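Local coordinates for protein translation initiation factor eIF2B subunit epsilon (Schizosaccharomyces pombe, PDB 5B04) that serves as a component of the eIF2B complex, which catalyses the exchange of GDP for GTP on the gamma subunit of the initiation factor eIF2, at residues V372-L384 and I390-V402. Sequence-based numbering, arbitrary orientation.
Sequences VIGDNCRIGKAIL and IGNNCSIEDGAIV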
# COMPACT_ATOMS: atom_id res chain seq x y z
N VAL I 372 -59.86 -6.78 13.54
CA VAL I 372 -59.96 -5.33 13.74
C VAL I 372 -59.89 -4.99 15.22
O VAL I 372 -60.67 -5.50 16.03
CB VAL I 372 -61.26 -4.77 13.14
CG1 VAL I 372 -61.49 -3.34 13.62
CG2 VAL I 372 -61.21 -4.83 11.62
N ILE I 373 -58.96 -4.11 15.58
CA ILE I 373 -58.77 -3.71 16.97
C ILE I 373 -58.86 -2.20 17.13
O ILE I 373 -58.10 -1.45 16.51
CB ILE I 373 -57.41 -4.21 17.50
CG1 ILE I 373 -57.40 -5.73 17.54
CG2 ILE I 373 -57.14 -3.63 18.88
CD1 ILE I 373 -56.02 -6.33 17.56
N GLY I 374 -59.79 -1.76 17.97
CA GLY I 374 -60.05 -0.34 18.16
C GLY I 374 -58.99 0.37 18.97
O GLY I 374 -58.01 -0.24 19.40
N ASP I 375 -59.19 1.67 19.18
CA ASP I 375 -58.22 2.51 19.86
C ASP I 375 -58.04 2.16 21.34
O ASP I 375 -58.94 1.60 21.96
CB ASP I 375 -58.63 3.98 19.74
CG ASP I 375 -59.01 4.37 18.32
OD1 ASP I 375 -58.39 3.84 17.37
OD2 ASP I 375 -59.93 5.19 18.15
N ASN I 376 -56.86 2.48 21.87
CA ASN I 376 -56.56 2.34 23.30
C ASN I 376 -56.70 0.92 23.84
O ASN I 376 -57.36 0.71 24.86
CB ASN I 376 -57.44 3.28 24.12
CG ASN I 376 -57.09 4.74 23.90
OD1 ASN I 376 -57.46 5.33 22.88
ND2 ASN I 376 -56.39 5.33 24.86
N CYS I 377 -56.06 -0.05 23.19
CA CYS I 377 -56.16 -1.44 23.62
C CYS I 377 -54.82 -2.02 24.06
O CYS I 377 -53.78 -1.76 23.45
CB CYS I 377 -56.75 -2.30 22.51
SG CYS I 377 -58.51 -2.02 22.21
N ARG I 378 -54.85 -2.81 25.13
CA ARG I 378 -53.68 -3.54 25.60
C ARG I 378 -53.87 -5.03 25.35
O ARG I 378 -54.69 -5.68 26.00
CB ARG I 378 -53.43 -3.28 27.09
CG ARG I 378 -53.46 -1.82 27.49
CD ARG I 378 -52.25 -1.06 26.97
NE ARG I 378 -52.29 0.35 27.35
CZ ARG I 378 -52.75 1.32 26.57
NH1 ARG I 378 -53.21 1.04 25.36
NH2 ARG I 378 -52.75 2.58 27.00
N ILE I 379 -53.12 -5.58 24.40
CA ILE I 379 -53.26 -6.98 24.03
C ILE I 379 -51.93 -7.71 24.14
O ILE I 379 -50.91 -7.24 23.64
CB ILE I 379 -53.82 -7.12 22.60
CG1 ILE I 379 -55.13 -6.34 22.47
CG2 ILE I 379 -54.02 -8.58 22.24
CD1 ILE I 379 -55.72 -6.35 21.09
N GLY I 380 -51.94 -8.87 24.79
CA GLY I 380 -50.71 -9.61 25.02
C GLY I 380 -50.86 -11.11 25.18
O GLY I 380 -51.70 -11.58 25.94
N LYS I 381 -50.02 -11.85 24.46
CA LYS I 381 -50.00 -13.32 24.52
C LYS I 381 -51.38 -13.93 24.31
O LYS I 381 -51.85 -14.71 25.14
CB LYS I 381 -49.41 -13.79 25.85
CG LYS I 381 -47.94 -14.18 25.77
CD LYS I 381 -47.70 -15.23 24.70
CE LYS I 381 -46.25 -15.66 24.65
NZ LYS I 381 -45.83 -16.37 25.89
N ALA I 382 -52.02 -13.56 23.21
CA ALA I 382 -53.35 -14.06 22.90
C ALA I 382 -53.49 -14.34 21.42
O ALA I 382 -52.84 -13.71 20.59
CB ALA I 382 -54.40 -13.06 23.36
N ILE I 383 -54.35 -15.30 21.08
CA ILE I 383 -54.63 -15.61 19.69
C ILE I 383 -56.00 -15.08 19.28
O ILE I 383 -57.01 -15.39 19.91
CB ILE I 383 -54.57 -17.13 19.43
CG1 ILE I 383 -53.18 -17.67 19.77
CG2 ILE I 383 -54.92 -17.43 17.98
CD1 ILE I 383 -52.99 -19.13 19.41
N LEU I 384 -56.01 -14.26 18.24
CA LEU I 384 -57.25 -13.69 17.72
C LEU I 384 -57.49 -14.20 16.30
O LEU I 384 -56.86 -13.73 15.35
CB LEU I 384 -57.19 -12.16 17.73
CG LEU I 384 -57.40 -11.39 19.04
CD1 LEU I 384 -56.38 -11.75 20.11
CD2 LEU I 384 -57.39 -9.89 18.77
N ILE I 390 -62.25 -6.27 18.06
CA ILE I 390 -62.06 -5.83 19.43
C ILE I 390 -62.44 -4.36 19.56
O ILE I 390 -61.95 -3.52 18.80
CB ILE I 390 -60.61 -6.03 19.90
CG1 ILE I 390 -60.13 -7.44 19.56
CG2 ILE I 390 -60.49 -5.77 21.39
CD1 ILE I 390 -60.91 -8.53 20.26
N GLY I 391 -63.31 -4.05 20.51
CA GLY I 391 -63.79 -2.70 20.69
C GLY I 391 -62.75 -1.77 21.30
O GLY I 391 -61.63 -2.19 21.59
N ASN I 392 -63.13 -0.51 21.49
CA ASN I 392 -62.24 0.47 22.09
C ASN I 392 -62.00 0.19 23.57
O ASN I 392 -62.87 -0.34 24.26
CB ASN I 392 -62.81 1.88 21.93
CG ASN I 392 -62.98 2.28 20.48
OD1 ASN I 392 -62.18 1.90 19.62
ND2 ASN I 392 -64.02 3.05 20.19
N ASN I 393 -60.80 0.54 24.05
CA ASN I 393 -60.45 0.44 25.46
C ASN I 393 -60.60 -0.98 26.02
O ASN I 393 -61.25 -1.18 27.04
CB ASN I 393 -61.29 1.42 26.28
CG ASN I 393 -60.71 1.69 27.66
OD1 ASN I 393 -61.19 1.14 28.65
ND2 ASN I 393 -59.69 2.52 27.72
N CYS I 394 -60.00 -1.95 25.35
CA CYS I 394 -60.10 -3.34 25.78
C CYS I 394 -58.76 -3.90 26.26
O CYS I 394 -57.70 -3.45 25.84
CB CYS I 394 -60.64 -4.22 24.65
SG CYS I 394 -62.36 -3.90 24.22
N SER I 395 -58.83 -4.88 27.15
CA SER I 395 -57.63 -5.55 27.66
C SER I 395 -57.72 -7.05 27.46
O SER I 395 -58.58 -7.72 28.04
CB SER I 395 -57.42 -5.22 29.14
OG SER I 395 -56.31 -5.93 29.66
N ILE I 396 -56.84 -7.59 26.62
CA ILE I 396 -56.78 -9.02 26.38
C ILE I 396 -55.47 -9.57 26.94
O ILE I 396 -54.39 -9.14 26.54
CB ILE I 396 -56.90 -9.35 24.88
CG1 ILE I 396 -58.10 -8.63 24.28
CG2 ILE I 396 -57.01 -10.85 24.67
CD1 ILE I 396 -58.36 -8.97 22.84
N GLU I 397 -55.58 -10.52 27.85
CA GLU I 397 -54.43 -10.93 28.66
C GLU I 397 -53.89 -12.31 28.28
O GLU I 397 -54.41 -12.96 27.37
CB GLU I 397 -54.81 -10.87 30.14
CG GLU I 397 -55.42 -9.53 30.53
CD GLU I 397 -55.79 -9.45 32.00
OE1 GLU I 397 -55.83 -10.50 32.67
OE2 GLU I 397 -56.05 -8.32 32.48
N ASP I 398 -52.85 -12.75 28.98
CA ASP I 398 -52.10 -13.94 28.60
C ASP I 398 -52.92 -15.22 28.62
O ASP I 398 -53.63 -15.51 29.59
CB ASP I 398 -50.88 -14.10 29.52
CG ASP I 398 -49.97 -12.89 29.51
OD1 ASP I 398 -50.06 -12.09 28.56
OD2 ASP I 398 -49.17 -12.74 30.45
N GLY I 399 -52.82 -16.00 27.55
CA GLY I 399 -53.50 -17.27 27.45
C GLY I 399 -54.83 -17.18 26.72
O GLY I 399 -55.41 -18.20 26.36
N ALA I 400 -55.30 -15.96 26.51
CA ALA I 400 -56.61 -15.73 25.89
C ALA I 400 -56.67 -16.28 24.47
O ALA I 400 -55.77 -16.05 23.66
CB ALA I 400 -56.94 -14.25 25.90
N ILE I 401 -57.74 -17.00 24.18
CA ILE I 401 -57.96 -17.53 22.83
C ILE I 401 -59.32 -17.07 22.32
O ILE I 401 -60.36 -17.56 22.75
CB ILE I 401 -57.89 -19.06 22.80
CG1 ILE I 401 -56.53 -19.53 23.32
CG2 ILE I 401 -58.12 -19.57 21.39
CD1 ILE I 401 -56.41 -21.03 23.40
N VAL I 402 -59.29 -16.12 21.39
CA VAL I 402 -60.52 -15.57 20.83
C VAL I 402 -60.80 -16.18 19.46
O VAL I 402 -60.21 -15.77 18.46
CB VAL I 402 -60.43 -14.04 20.71
CG1 VAL I 402 -61.74 -13.47 20.22
CG2 VAL I 402 -60.05 -13.42 22.05
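Val372 O accepts a hydrogen bond from Ile390 N at 2.7 Å, the first rung of a parallel ladder joining two successive coils of a left-handed beta-helix, the hexapeptide-repeat fold of this domain. Further backbone bonds follow on all three walls: Gly374 N to Ile390 O, Arg378 N to Cys394 O, Ile396 N to Arg378 O, and, past a one-residue shift in register, Ile383 N to Ala400 O and Val402 N to Ile383 O. The corners are tied too. Asn393 N reaches Asp375 O at 3.0 Å, while Asn392 OD1 takes only a weak, bent bond from Asp375 N (132°). At the next corner along the coil, the type II turn Glu397–Ala400 presents Gly399 N to Lys381 O. Cys377 has its SG beside its own backbone N (chi1 -71°), which lets the sulfur accept Cys394 N at 3.5 Å and rest against Cys394 CB. A valine in its place would probably leave the Cys394 amide without this acceptor. Inside the coils, like residues line up: Ile373 and Ile390 run side by side, CG1 to CG1 at 3.8 Å, and Ile379 lies likewise along Ile396. Leu384 CD2 meets Ile390 CG1 tip to tip across the interior at 3.8 Å, and Ala382 CB abuts Ile396 CG2 at 3.7 Å. On the outside, Asp375 OD1 accepts a hydrogen bond from Ser358 N of the preceding coil. Ile396 packs on Ile414 of strand 413-414 in the next coil, while Ile383 and Ile401 face outward against Tyr280 and Leu277 of helix 277-288.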